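PDB 2POR: porin from Rhodobacter capsulatus, which forms, as a homotrimer, outer-membrane channels through which small hydrophilic solutes of up to about 0.6 kDa diffuse passively. Local coordinates for residues G56-T60 with M72-L76; T106-L111 with D146-A151; A113-P117 with D136-E141. All coordinates share one frame; numbering follows the deposited sequence.

All three contacts involve the long loop from strand 68-73 to strand 118-125 of the 16-stranded barrel. Contact 1 lies where the loop leaves the wall, contact 2 where its later part, residues 106-111, meets strand 148-158, and contact 3 where it nears the wall again; each is partly buried. The centres of contacts 1 and 2 lie about 13 Å from that of the chain, the centre of contact 3 about 20 Å; contacts 1 and 3 touch a second subunit. Backbone bonding and close-set aspartates mark contact 1. Contact 2 combines an inward glutamate with a leucine packed beside it, while contact 3, nested in the loop contact 2 closes, is joined through calcium and water.

Contact 1: residues G56-T60 with M72-L76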
# COMPACT_ATOMS: atom_id res chain seq x y z
N GLY A 56 6.01 -6.44 10.76
CA GLY A 56 6.26 -6.02 12.14
C GLY A 56 6.95 -4.69 12.23
O GLY A 56 7.18 -4.11 13.29
N GLU A 57 7.32 -4.15 11.07
CA GLU A 57 8.06 -2.91 11.01
C GLU A 57 7.21 -1.68 11.32
O GLU A 57 7.71 -0.66 11.82
CB GLU A 57 8.65 -2.80 9.62
CG GLU A 57 9.42 -1.49 9.46
CD GLU A 57 10.17 -1.30 8.14
OE1 GLU A 57 9.92 -2.04 7.20
OE2 GLU A 57 11.00 -0.38 8.09
N ASP A 58 5.93 -1.73 10.91
CA ASP A 58 5.02 -0.61 11.11
C ASP A 58 3.74 -1.14 11.77
O ASP A 58 3.46 -2.34 11.68
CB ASP A 58 4.62 0.01 9.81
CG ASP A 58 5.75 0.81 9.14
OD1 ASP A 58 6.48 1.52 9.83
OD2 ASP A 58 5.85 0.72 7.93
N GLY A 59 2.98 -0.26 12.41
CA GLY A 59 1.74 -0.64 13.09
C GLY A 59 2.04 -1.37 14.37
O GLY A 59 3.19 -1.69 14.67
N THR A 60 1.04 -1.62 15.22
CA THR A 60 1.25 -2.40 16.45
C THR A 60 0.14 -3.44 16.66
O THR A 60 -0.92 -3.29 16.05
CB THR A 60 1.28 -1.53 17.72
OG1 THR A 60 0.17 -0.65 17.69
CG2 THR A 60 2.57 -0.72 17.82
N MET A 72 3.40 -5.07 20.41
CA MET A 72 4.60 -5.44 19.66
C MET A 72 4.44 -4.84 18.29
O MET A 72 3.33 -4.86 17.75
CB MET A 72 4.68 -6.93 19.58
CG MET A 72 6.02 -7.42 18.98
SD MET A 72 6.20 -9.20 19.02
CE MET A 72 6.46 -9.41 20.74
N GLY A 73 5.52 -4.25 17.75
CA GLY A 73 5.54 -3.72 16.38
C GLY A 73 6.32 -2.44 16.41
O GLY A 73 7.32 -2.33 17.12
N ASP A 74 5.81 -1.40 15.78
CA ASP A 74 6.44 -0.12 15.78
C ASP A 74 5.91 0.64 17.00
O ASP A 74 5.09 1.54 16.89
CB ASP A 74 6.11 0.56 14.43
CG ASP A 74 6.78 1.92 14.18
OD1 ASP A 74 7.48 2.45 15.07
OD2 ASP A 74 6.59 2.46 13.08
N ALA A 75 6.42 0.31 18.18
CA ALA A 75 5.99 0.87 19.46
C ALA A 75 6.88 1.97 19.97
O ALA A 75 8.05 2.10 19.57
CB ALA A 75 5.94 -0.23 20.51
N LEU A 76 6.35 2.79 20.86
CA LEU A 76 7.10 3.82 21.51
C LEU A 76 7.95 3.18 22.55
O LEU A 76 7.71 2.04 22.93
CB LEU A 76 6.21 4.81 22.21
CG LEU A 76 5.26 5.54 21.28
CD1 LEU A 76 4.38 6.42 22.13
CD2 LEU A 76 6.00 6.36 20.21
O HOH W 1 3.83 2.44 12.50
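The carboxylates of Asp-58 and Asp-74 lie side by side and point the same way, their planes turned 35° apart, with OD1 of Asp-58 only 3.4 Å from OD2 of Asp-74. The carbonyl O of Glu-57 stands over one face of the Asp-74 carboxylate, and a water over the other face bonds to OD2 and to the backbone N of Gly-59. At OD1, Asp-74 packs against Glu-109 of the loop. This is the mouth of a beta hairpin in the porin barrel: strands 60-65 and 68-73 run antiparallel, and beyond Gly-73 the chain leaves the wall to enter the long loop. Two like charges so near one another would tend to raise the proton affinity of one of them, though the water that donates to Asp-74 OD2 may ease the repulsion. With CG anti to the backbone N (chi1 -176°), Asp-74 carries its carboxylate over Glu-57 and Asp-58. Its own N gives the one hydrogen bond between the segments, 2.9 Å to Gly-59 O and nearly straight at 168°. Asp-74 is also the centre of an inverse gamma turn, which redirects the chain as the strand ends. Thr-60, a non-hydrogen-bonded partner of Gly-73, sets its methyl CG2 3.5 Å from Asp-74 O, while its OG1 bonds to Glu-71. Met-72, facing away, packs on Ser-23 of a second subunit, where an apolar chain suits the detergent also bound there. Glycine suits position 73 because a side chain would collide with Gly-59 O, which lies 3.5 Å from Gly-73 CA.

Contact 2: residues T106-L111 with D146-A151. With CA (calcium ion), chain B.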
# COMPACT_ATOMS: atom_id res chain seq x y z
N THR A 106 15.34 5.74 22.88
CA THR A 106 14.95 4.44 22.33
C THR A 106 13.50 4.45 21.79
O THR A 106 12.80 5.46 21.97
CB THR A 106 15.13 3.30 23.42
OG1 THR A 106 14.08 3.45 24.40
CG2 THR A 106 16.55 3.31 24.08
N GLY A 107 13.08 3.35 21.14
CA GLY A 107 11.73 3.14 20.63
C GLY A 107 11.49 4.12 19.52
O GLY A 107 12.41 4.81 19.06
N ASP A 108 10.27 4.09 19.03
CA ASP A 108 9.83 5.00 17.98
C ASP A 108 10.80 5.03 16.79
O ASP A 108 11.35 6.08 16.39
CB ASP A 108 9.69 6.41 18.53
CG ASP A 108 8.87 7.34 17.65
OD1 ASP A 108 8.17 6.87 16.75
OD2 ASP A 108 8.86 8.55 17.88
N GLU A 109 11.02 3.80 16.31
CA GLU A 109 11.79 3.50 15.11
C GLU A 109 13.31 3.64 15.26
O GLU A 109 14.00 3.69 14.24
CB GLU A 109 11.35 4.38 13.94
CG GLU A 109 9.89 4.24 13.58
CD GLU A 109 9.51 5.12 12.42
OE1 GLU A 109 9.48 6.34 12.61
OE2 GLU A 109 9.29 4.59 11.33
N ARG A 110 13.88 3.69 16.46
CA ARG A 110 15.35 3.67 16.67
C ARG A 110 15.91 2.35 16.12
O ARG A 110 16.84 2.35 15.31
CB ARG A 110 15.69 3.80 18.17
CG ARG A 110 17.18 3.83 18.52
CD ARG A 110 17.77 5.12 17.89
NE ARG A 110 17.39 6.25 18.72
CZ ARG A 110 17.12 7.49 18.32
NH1 ARG A 110 17.19 7.78 17.04
NH2 ARG A 110 16.81 8.46 19.17
N LEU A 111 15.36 1.20 16.49
CA LEU A 111 15.80 -0.08 16.00
C LEU A 111 14.75 -0.87 15.25
O LEU A 111 15.03 -1.94 14.70
CB LEU A 111 16.31 -0.88 17.16
CG LEU A 111 17.60 -0.40 17.79
CD1 LEU A 111 17.96 -1.19 19.00
CD2 LEU A 111 18.69 -0.60 16.78
N ASP A 146 22.58 -7.30 17.04
CA ASP A 146 22.20 -5.93 16.74
C ASP A 146 22.46 -5.18 18.02
O ASP A 146 22.76 -5.76 19.07
CB ASP A 146 20.67 -5.87 16.34
CG ASP A 146 20.22 -4.65 15.55
OD1 ASP A 146 20.99 -3.71 15.38
OD2 ASP A 146 19.09 -4.60 15.08
N ALA A 147 22.42 -3.84 17.96
CA ALA A 147 22.37 -3.03 19.18
C ALA A 147 21.05 -3.41 19.88
O ALA A 147 20.11 -3.85 19.20
CB ALA A 147 22.29 -1.55 18.84
N GLN A 148 20.92 -3.31 21.19
CA GLN A 148 19.67 -3.68 21.81
C GLN A 148 19.21 -2.53 22.66
O GLN A 148 20.04 -2.04 23.42
CB GLN A 148 19.91 -4.87 22.62
CG GLN A 148 18.61 -5.26 23.28
CD GLN A 148 18.72 -6.60 23.94
OE1 GLN A 148 17.74 -7.32 24.05
NE2 GLN A 148 19.89 -7.07 24.36
N GLU A 149 17.96 -2.08 22.57
CA GLU A 149 17.53 -0.94 23.37
C GLU A 149 16.62 -1.45 24.48
O GLU A 149 16.09 -2.56 24.35
CB GLU A 149 16.78 0.06 22.55
CG GLU A 149 15.56 -0.53 21.82
CD GLU A 149 14.84 0.40 20.88
OE1 GLU A 149 15.29 1.53 20.66
OE2 GLU A 149 13.81 -0.03 20.34
N MET A 150 16.51 -0.65 25.53
CA MET A 150 15.65 -0.97 26.68
C MET A 150 15.34 0.30 27.41
O MET A 150 16.16 1.22 27.44
CB MET A 150 16.29 -1.81 27.75
CG MET A 150 16.59 -3.22 27.37
SD MET A 150 18.08 -3.72 28.25
CE MET A 150 17.92 -5.44 27.86
N ALA A 151 14.18 0.40 28.06
CA ALA A 151 13.86 1.59 28.85
C ALA A 151 12.80 1.18 29.88
O ALA A 151 12.14 0.12 29.74
CB ALA A 151 13.28 2.69 27.99
CA CA B . 9.33 10.21 19.32
O HOH W 2 12.94 1.14 18.03
O HOH W 3 17.41 -3.09 13.56
O HOH W 4 7.70 11.67 18.53
O HOH W 5 9.66 11.99 20.71
O HOH W 6 11.66 9.66 19.69
O HOH W 7 10.39 11.50 17.63
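Glu-149 reaches in under the loop 106-111, and its OE1 takes the N-H of Gly-107 at 2.9 Å. The bond is straight at its hydrogen (167°) but arrives 50° above the carboxylate plane. Around that oxygen the packing is close: Thr-106 CB lies 3.3 Å from Glu-149 OE1, and Arg-110 CB comes in nearby. Glu-149 CG sits between its backbone N and carbonyl carbon (chi1 56°), and the extended chain beyond it runs past Thr-106 and Leu-111 in the opposite sense. Leu-111 covers the stem, its CD1 3.8 Å from Glu-149 CG and 3.4 Å from Ala-147 O, an apolar branch suited to the flank of a buried acid. The loop here makes a type I' turn, Gly-107 to Arg-110, and rests on strand 148-158 of the barrel. With an alanine here in place of Glu-149, the Gly-107 amide would probably lose its acceptor and Leu-111 the methylene group it packs on. The other oxygen of the carboxylate looks to a looser, watery side: one water links Leu-111 N to Glu-149 OE2, and further along another joins Leu-111 O to Asp-146 OD2. The guanidinium of Arg-110 swings away to bond with Leu-105 O through NE. The end of Asp-108, in the turn, leads off from the strand and binds calcium through OD2 at 2.2 Å, with four waters and Glu-80 also on the ion.

Contact 3: residues A113-P117 with D136-E141; sequences AEDNP and DGKVGE. With CA (calcium ion), chain D.
Asn-116 meets Asp-136, Lys-138 and Gly-140 through a cluster of oxygens with no hydrogen bond between them: OD1 of Asn-116 lies 3.1 Å from Lys-138 O, close to Gly-140 O and to Asp-136 OD1 as well. Calcium makes such crowding of acceptors possible. It holds Asn-116 OD1 at 2.2 Å, both carboxylate oxygens of Asp-136, and the backbone oxygens of Lys-138 and Gly-140, and a water adds another ligand. Asp-136 is bidentate, its OD2 2.4 Å from the ion, as suits an acid offering its charge to a divalent metal; OD2 is also hydrogen-bonded to Phe-21 of a second subunit. For Asn-116, chi1 of -164° (CG anti to the backbone N) carries the amide toward the ion and chi2 of 60° turns OD1 onto it, while ND2 bonds to Leu-111 O. The site lies at a trimer interface of the porin: Asn-20 of the second subunit supplies its OD1 as a further ligand, so the ion ties the loop 113-117, the loop 136-141 and the neighbour together. An Asx turn shapes the second loop, Lys-138 N giving a bond of 3.1 Å to Asp-136 OD1, on the anti side and 31° out of the carboxylate plane. Thus one oxygen serves metal and backbone together. The first loop makes a type II turn, Ala-113 to Asn-116, with Asp-115 at its third position. Asp-115 and Glu-141 meet mainly by water: one bridges Asp-115 OD2 and Glu-141 N, each at 3.1 Å. Glu-141 also lays CG 3.4 Å from Asp-115 O, and its OE2 bonds to Ser-22 of the second subunit.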
# COMPACT_ATOMS: atom_id res chain seq x y z
N ALA A 113 12.54 -2.34 12.42
CA ALA A 113 12.86 -2.49 11.01
C ALA A 113 12.12 -3.69 10.46
O ALA A 113 11.41 -4.38 11.22
CB ALA A 113 14.38 -2.71 10.88
N GLU A 114 12.31 -3.99 9.16
CA GLU A 114 11.68 -5.11 8.53
C GLU A 114 11.96 -6.36 9.32
O GLU A 114 13.08 -6.58 9.78
CB GLU A 114 12.21 -5.19 7.13
CG GLU A 114 11.63 -6.40 6.40
CD GLU A 114 11.90 -6.55 4.90
OE1 GLU A 114 12.72 -5.80 4.36
OE2 GLU A 114 11.29 -7.41 4.26
N ASP A 115 10.92 -7.13 9.63
CA ASP A 115 11.00 -8.34 10.44
C ASP A 115 11.58 -8.16 11.82
O ASP A 115 12.12 -9.07 12.47
CB ASP A 115 11.84 -9.42 9.77
CG ASP A 115 11.32 -9.96 8.47
OD1 ASP A 115 10.10 -9.95 8.25
OD2 ASP A 115 12.14 -10.43 7.69
N ASN A 116 11.48 -6.93 12.30
CA ASN A 116 12.09 -6.64 13.57
C ASN A 116 11.19 -5.67 14.35
O ASN A 116 11.45 -4.46 14.43
CB ASN A 116 13.52 -6.07 13.34
CG ASN A 116 14.26 -6.16 14.67
OD1 ASN A 116 14.47 -7.26 15.28
ND2 ASN A 116 14.68 -4.96 15.12
N PRO A 117 10.10 -6.17 14.96
CA PRO A 117 9.27 -5.38 15.85
C PRO A 117 9.94 -5.13 17.20
O PRO A 117 10.82 -5.91 17.59
CB PRO A 117 7.99 -6.20 15.92
CG PRO A 117 8.48 -7.63 15.87
CD PRO A 117 9.58 -7.53 14.82
N ASP A 136 14.80 -6.99 20.57
CA ASP A 136 15.26 -8.31 20.86
C ASP A 136 16.77 -8.54 20.66
O ASP A 136 17.20 -9.68 20.88
CB ASP A 136 14.46 -9.29 20.01
CG ASP A 136 14.59 -9.21 18.50
OD1 ASP A 136 15.54 -8.71 17.91
OD2 ASP A 136 13.70 -9.69 17.80
N GLY A 137 17.60 -7.58 20.18
CA GLY A 137 19.05 -7.78 20.04
C GLY A 137 19.51 -8.49 18.77
O GLY A 137 20.72 -8.69 18.62
N LYS A 138 18.67 -8.90 17.82
CA LYS A 138 19.08 -9.59 16.61
C LYS A 138 18.47 -8.92 15.42
O LYS A 138 17.27 -8.56 15.42
CB LYS A 138 18.64 -11.03 16.54
CG LYS A 138 19.10 -11.84 17.73
CD LYS A 138 20.59 -11.90 17.66
CE LYS A 138 21.18 -12.69 18.78
NZ LYS A 138 22.35 -13.35 18.23
N VAL A 139 19.25 -8.75 14.38
CA VAL A 139 18.83 -8.09 13.17
C VAL A 139 17.71 -8.87 12.53
O VAL A 139 17.84 -10.09 12.45
CB VAL A 139 19.98 -8.00 12.16
CG1 VAL A 139 19.51 -7.32 10.88
CG2 VAL A 139 21.06 -7.10 12.72
N GLY A 140 16.61 -8.23 12.09
CA GLY A 140 15.49 -8.95 11.50
C GLY A 140 15.08 -10.10 12.42
O GLY A 140 15.08 -9.98 13.68
N GLU A 141 14.82 -11.23 11.77
CA GLU A 141 14.55 -12.48 12.45
C GLU A 141 15.75 -13.38 12.24
O GLU A 141 15.62 -14.60 12.19
CB GLU A 141 13.29 -13.14 11.87
CG GLU A 141 12.03 -12.50 12.49
CD GLU A 141 10.68 -12.81 11.82
OE1 GLU A 141 10.54 -13.73 11.02
OE2 GLU A 141 9.73 -12.08 12.10
CA CA D . 14.87 -9.33 15.75
O HOH W 8 8.31 -11.34 9.66
O HOH W 9 15.00 -11.27 8.66
O HOH W 10 12.67 -9.68 15.01
O HOH W 11 13.57 -6.17 18.17
O HOH W 12 17.18 -5.86 16.55